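Local coordinates for protein PppA (Pseudomonas aeruginosa, PDB 6JKV) that binds manganese and probably acts as a PP2C-type protein serine/threonine phosphatase that regulates type VI secretion in this bacterium, at residues D78-I83 with S121-L126; G94-G99 with S134-G139. All blocks are in the same frame, centred on the assembly; numbering follows the deposited sequence.

Contact 1 of 2, residues D78-I83 with S121-L126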
loop_
_atom_site.group_PDB
_atom_site.type_symbol
_atom_site.label_atom_id
_atom_site.label_comp_id
_atom_site.label_asym_id
_atom_site.label_seq_id
_atom_site.Cartn_x
_atom_site.Cartn_y
_atom_site.Cartn_z
ATOM N N ASP A 78 -5.886 8.535 -7.984
ATOM C CA ASP A 78 -6.090 9.775 -8.778
ATOM C C ASP A 78 -6.154 11.006 -7.872
ATOM O O ASP A 78 -5.600 12.049 -8.273
ATOM C CB ASP A 78 -7.358 9.716 -9.627
ATOM C CG ASP A 78 -7.324 8.654 -10.713
ATOM O OD1 ASP A 78 -6.214 8.150 -11.018
ATOM O OD2 ASP A 78 -8.411 8.321 -11.233
ATOM N N THR A 79 -6.852 10.919 -6.737
ATOM C CA THR A 79 -6.961 12.045 -5.775
ATOM C C THR A 79 -5.573 12.353 -5.199
ATOM O O THR A 79 -5.217 13.545 -5.082
ATOM C CB THR A 79 -7.982 11.751 -4.666
ATOM O OG1 THR A 79 -9.255 11.479 -5.260
ATOM C CG2 THR A 79 -8.098 12.904 -3.687
ATOM N N LEU A 80 -4.802 11.317 -4.862
ATOM C CA LEU A 80 -3.470 11.518 -4.239
ATOM C C LEU A 80 -2.496 12.048 -5.292
ATOM O O LEU A 80 -1.665 12.908 -4.950
ATOM C CB LEU A 80 -2.989 10.214 -3.603
ATOM C CG LEU A 80 -3.765 9.789 -2.355
ATOM C CD1 LEU A 80 -3.025 8.676 -1.634
ATOM C CD2 LEU A 80 -4.022 10.967 -1.413
ATOM N N ARG A 81 -2.630 11.605 -6.542
ATOM C CA ARG A 81 -1.725 12.047 -7.626
ATOM C C ARG A 81 -1.878 13.559 -7.834
ATOM O O ARG A 81 -0.856 14.234 -8.058
ATOM C CB ARG A 81 -1.995 11.275 -8.922
ATOM C CG ARG A 81 -0.920 11.475 -9.982
ATOM C CD ARG A 81 -1.391 11.114 -11.377
ATOM N NE ARG A 81 -1.391 9.675 -11.622
ATOM C CZ ARG A 81 -2.476 8.893 -11.602
ATOM N NH1 ARG A 81 -3.681 9.396 -11.353
ATOM N NH2 ARG A 81 -2.355 7.601 -11.858
ATOM N N ARG A 82 -3.099 14.088 -7.734
ATOM C CA ARG A 82 -3.363 15.499 -8.104
ATOM C C ARG A 82 -2.876 16.443 -6.999
ATOM O O ARG A 82 -2.792 17.656 -7.259
ATOM C CB ARG A 82 -4.841 15.713 -8.437
ATOM C CG ARG A 82 -5.701 16.259 -7.308
ATOM C CD ARG A 82 -6.978 16.853 -7.886
ATOM N NE ARG A 82 -7.444 16.060 -9.018
ATOM C CZ ARG A 82 -8.098 14.902 -8.917
ATOM N NH1 ARG A 82 -8.403 14.403 -7.728
ATOM N NH2 ARG A 82 -8.462 14.246 -10.007
ATOM N N ILE A 83 -2.578 15.939 -5.805
ATOM C CA ILE A 83 -2.135 16.807 -4.678
ATOM C C ILE A 83 -0.776 17.416 -5.017
ATOM O O ILE A 83 0.162 16.700 -5.350
ATOM C CB ILE A 83 -2.097 16.032 -3.357
ATOM C CG1 ILE A 83 -3.516 15.680 -2.903
ATOM C CG2 ILE A 83 -1.322 16.816 -2.301
ATOM C CD1 ILE A 83 -3.556 14.771 -1.709
ATOM N N SER A 121 -11.614 0.413 -0.020
ATOM C CA SER A 121 -10.239 0.050 -0.404
ATOM C C SER A 121 -9.312 0.324 0.767
ATOM O O SER A 121 -9.477 1.342 1.452
ATOM C CB SER A 121 -9.791 0.783 -1.643
ATOM O OG SER A 121 -8.408 0.562 -1.889
ATOM N N THR A 122 -8.374 -0.585 0.986
ATOM C CA THR A 122 -7.244 -0.341 1.902
ATOM C C THR A 122 -6.347 0.727 1.276
ATOM O O THR A 122 -6.493 1.058 0.070
ATOM C CB THR A 122 -6.467 -1.628 2.187
ATOM O OG1 THR A 122 -5.614 -1.814 1.055
ATOM C CG2 THR A 122 -7.377 -2.820 2.404
ATOM N N LEU A 123 -5.442 1.259 2.077
ATOM C CA LEU A 123 -4.409 2.175 1.571
ATOM C C LEU A 123 -3.120 1.950 2.341
ATOM O O LEU A 123 -3.189 1.771 3.551
ATOM C CB LEU A 123 -4.874 3.624 1.717
ATOM C CG LEU A 123 -3.796 4.633 1.338
ATOM C CD1 LEU A 123 -4.305 5.604 0.294
ATOM C CD2 LEU A 123 -3.266 5.354 2.563
ATOM N N VAL A 124 -1.998 1.979 1.631
ATOM C CA VAL A 124 -0.651 2.159 2.230
ATOM C C VAL A 124 0.109 3.110 1.311
ATOM O O VAL A 124 0.133 2.874 0.089
ATOM C CB VAL A 124 0.080 0.817 2.440
ATOM C CG1 VAL A 124 0.204 0.013 1.161
ATOM C CG2 VAL A 124 1.446 1.026 3.065
ATOM N N LEU A 125 0.654 4.180 1.870
ATOM C CA LEU A 125 1.469 5.135 1.094
ATOM C C LEU A 125 2.772 5.376 1.848
ATOM O O LEU A 125 2.823 5.157 3.070
ATOM C CB LEU A 125 0.686 6.423 0.798
ATOM C CG LEU A 125 0.468 7.420 1.934
ATOM C CD1 LEU A 125 1.616 8.415 2.038
ATOM C CD2 LEU A 125 -0.842 8.171 1.728
ATOM N N LEU A 126 3.801 5.734 1.087
ATOM C CA LEU A 126 5.071 6.281 1.608
ATOM C C LEU A 126 5.328 7.600 0.883
ATOM O O LEU A 126 5.239 7.627 -0.351
ATOM C CB LEU A 126 6.193 5.266 1.383
ATOM C CG LEU A 126 7.607 5.771 1.656
ATOM C CD1 LEU A 126 7.878 5.794 3.151
ATOM C CD2 LEU A 126 8.639 4.923 0.926
#
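Leu80, near the end of helix 69-82, turns one methyl, CD1, against two leucines of strand 120-129, Leu123 and Leu125. This is helix-on-sheet packing in the PP2C fold, where paired helices cover the outer face of a beta-sheet. Leu80 and Leu123 approach tip to tip, their CD1 atoms 3.8 Å apart. Leu125 meets the same methyl from another direction: its side chain lies at about a right angle to that of Leu80, with CD2 4.0 Å from Leu80 CD1. The two strand leucines reach this one methyl with different first torsions. Leu123 has CG anti to its backbone N (chi1 174°), whereas Leu125 holds CG between N and the carbonyl carbon (chi1 74°), a crowded position. Being two apart on a strand, both point to the helical side, and leucine gives each the reach to cross a gap in which the nearest CA atoms, those of Leu80 and Leu125, are 9.7 Å apart. Val58 of the adjoining strand and Leu96 and Leu100 of helix 89-114 extend this apolar layer. On the outer surface of the helix, Arg81 NH1 forms a salt bridge with Asp78 OD1, the hydrogen bond 2.8 Å long and meeting the oxygen on its anti side, 30° out of the carboxylate plane.

Contact 2 of 2, residues G94-G99 with S134-G139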
loop_
_atom_site.group_PDB
_atom_site.type_symbol
_atom_site.label_atom_id
_atom_site.label_comp_id
_atom_site.label_asym_id
_atom_site.label_seq_id
_atom_site.Cartn_x
_atom_site.Cartn_y
_atom_site.Cartn_z
ATOM N N GLY A 94 -0.023 16.234 5.826
ATOM C CA GLY A 94 -1.313 16.863 6.161
ATOM C C GLY A 94 -2.252 16.898 4.964
ATOM O O GLY A 94 -3.443 16.556 5.126
ATOM N N ALA A 95 -1.732 17.272 3.791
ATOM C CA ALA A 95 -2.520 17.368 2.541
ATOM C C ALA A 95 -2.973 15.971 2.109
ATOM O O ALA A 95 -4.123 15.851 1.648
ATOM C CB ALA A 95 -1.724 18.051 1.452
ATOM N N LEU A 96 -2.109 14.956 2.257
ATOM C CA LEU A 96 -2.459 13.553 1.921
ATOM C C LEU A 96 -3.613 13.090 2.812
ATOM O O LEU A 96 -4.571 12.491 2.274
ATOM C CB LEU A 96 -1.241 12.644 2.092
ATOM C CG LEU A 96 -0.070 12.913 1.148
ATOM C CD1 LEU A 96 1.184 12.239 1.665
ATOM C CD2 LEU A 96 -0.380 12.441 -0.264
ATOM N N ARG A 97 -3.514 13.356 4.116
ATOM C CA ARG A 97 -4.567 13.000 5.102
ATOM C C ARG A 97 -5.903 13.614 4.675
ATOM O O ARG A 97 -6.927 12.892 4.704
ATOM C CB ARG A 97 -4.210 13.483 6.509
ATOM C CG ARG A 97 -3.160 12.630 7.198
ATOM C CD ARG A 97 -2.816 13.193 8.556
ATOM N NE ARG A 97 -2.026 12.288 9.378
ATOM C CZ ARG A 97 -2.522 11.353 10.184
ATOM N NH1 ARG A 97 -3.832 11.159 10.271
ATOM N NH2 ARG A 97 -1.703 10.615 10.914
ATOM N N THR A 98 -5.896 14.890 4.291
ATOM C CA THR A 98 -7.127 15.631 3.928
ATOM C C THR A 98 -7.716 15.020 2.659
ATOM O O THR A 98 -8.955 14.838 2.605
ATOM C CB THR A 98 -6.871 17.131 3.746
ATOM O OG1 THR A 98 -6.446 17.670 4.996
ATOM C CG2 THR A 98 -8.110 17.865 3.285
ATOM N N GLY A 99 -6.862 14.731 1.673
ATOM C CA GLY A 99 -7.281 14.086 0.419
ATOM C C GLY A 99 -7.958 12.757 0.688
ATOM O O GLY A 99 -8.977 12.467 0.045
ATOM N N SER A 134 7.422 9.435 5.580
ATOM C CA SER A 134 6.210 9.144 6.374
ATOM C C SER A 134 5.437 8.032 5.680
ATOM O O SER A 134 5.341 8.054 4.443
ATOM C CB SER A 134 5.367 10.375 6.555
ATOM O OG SER A 134 6.076 11.378 7.263
ATOM N N CYS A 135 4.916 7.093 6.460
ATOM C CA CYS A 135 3.980 6.055 5.989
ATOM C C CYS A 135 2.607 6.352 6.586
ATOM O O CYS A 135 2.507 6.532 7.813
ATOM C CB CYS A 135 4.455 4.663 6.378
ATOM S SG CYS A 135 3.231 3.361 6.078
ATOM N N LEU A 136 1.593 6.433 5.729
ATOM C CA LEU A 136 0.174 6.468 6.150
ATOM C C LEU A 136 -0.484 5.189 5.643
ATOM O O LEU A 136 -0.244 4.811 4.485
ATOM C CB LEU A 136 -0.519 7.699 5.567
ATOM C CG LEU A 136 -0.095 9.046 6.143
ATOM C CD1 LEU A 136 -0.547 10.186 5.236
ATOM C CD2 LEU A 136 -0.632 9.230 7.553
ATOM N N TRP A 137 -1.284 4.538 6.476
ATOM C CA TRP A 137 -1.976 3.300 6.046
ATOM C C TRP A 137 -3.278 3.101 6.816
ATOM O O TRP A 137 -3.441 3.613 7.950
ATOM C CB TRP A 137 -1.047 2.090 6.167
ATOM C CG TRP A 137 -1.073 1.416 7.502
ATOM C CD1 TRP A 137 -1.841 0.346 7.858
ATOM C CD2 TRP A 137 -0.276 1.741 8.656
ATOM N NE1 TRP A 137 -1.585 -0.013 9.153
ATOM C CE2 TRP A 137 -0.627 0.820 9.665
ATOM C CE3 TRP A 137 0.694 2.712 8.936
ATOM C CZ2 TRP A 137 -0.041 0.847 10.929
ATOM C CZ3 TRP A 137 1.272 2.735 10.185
ATOM C CH2 TRP A 137 0.913 1.810 11.165
ATOM N N ALA A 138 -4.172 2.367 6.168
ATOM C CA ALA A 138 -5.448 1.876 6.717
ATOM C C ALA A 138 -5.817 0.606 5.954
ATOM O O ALA A 138 -6.067 0.699 4.745
ATOM C CB ALA A 138 -6.501 2.950 6.614
ATOM N N GLY A 139 -5.773 -0.538 6.639
ATOM C CA GLY A 139 -6.067 -1.858 6.058
ATOM C C GLY A 139 -4.917 -2.830 6.244
ATOM O O GLY A 139 -4.103 -2.638 7.163
#
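Leu136 lays its CD2 methyl over one face of the Arg97 guanidinium, 3.5 Å above the plane and offset toward the rim. From that position CD2 is 3.8 Å from Arg97 NE and equally close to NH2, so the contact is with the flat of the group, while the in-plane N-H bonds remain directed along its edges. NH2 forms a salt bridge with Glu198 of the neighbouring strand 197-202, which is likely to steady the charged end against the leucine. The arginine chain runs extended from CG to NE (chi2 178°, chi3 168°) and crosses the leucine side chain at about a right angle. The other methyl of Leu136, CD1, meets the base of the helix side chains, 4.1 Å from Leu96 CB and about as far from Arg97 CG. A single branched residue thus serves two neighbours, one buried and apolar, the other partly exposed and charged. The arrangement belongs to the alpha/beta sandwich of the PP2C family, with helix 89-114 packed on strand 132-138 of one of its two sheets. Leucine suits the buried strand site, where Val93 and Leu125 also touch it; arginine suits the border, its aliphatic stem covering the apolar layer and its head reaching a carboxylate. Within the helix, Gly94 O takes two bonds from Thr98, the backbone N at 3.1 Å and the hydroxyl OG1 at 3.2 Å, arriving from opposite faces of the carbonyl plane.

In the fold
The centres of contacts 1 and 2 lie about 8 Å apart, on the same side of the chain's centre. Their segments alternate along the sequence: helix 69-82, helix 89-114, strand 120-129, strand 132-138. Two successive helices are therefore laid against two successive, antiparallel neighbouring strands of one sheet. Backbone hydrogen bonds join the contacts directly, Leu123 N to Ala138 O and Leu125 N to Leu136 O, each 2.8 Å, and Leu96 of contact 2 also touches Leu125 of contact 1. Both belong to the packing of this helical pair on the sheet. A bound manganese ion is about 12 Å from the Leu123 side chain of contact 1, whereas contact 2 is remote from the metal site.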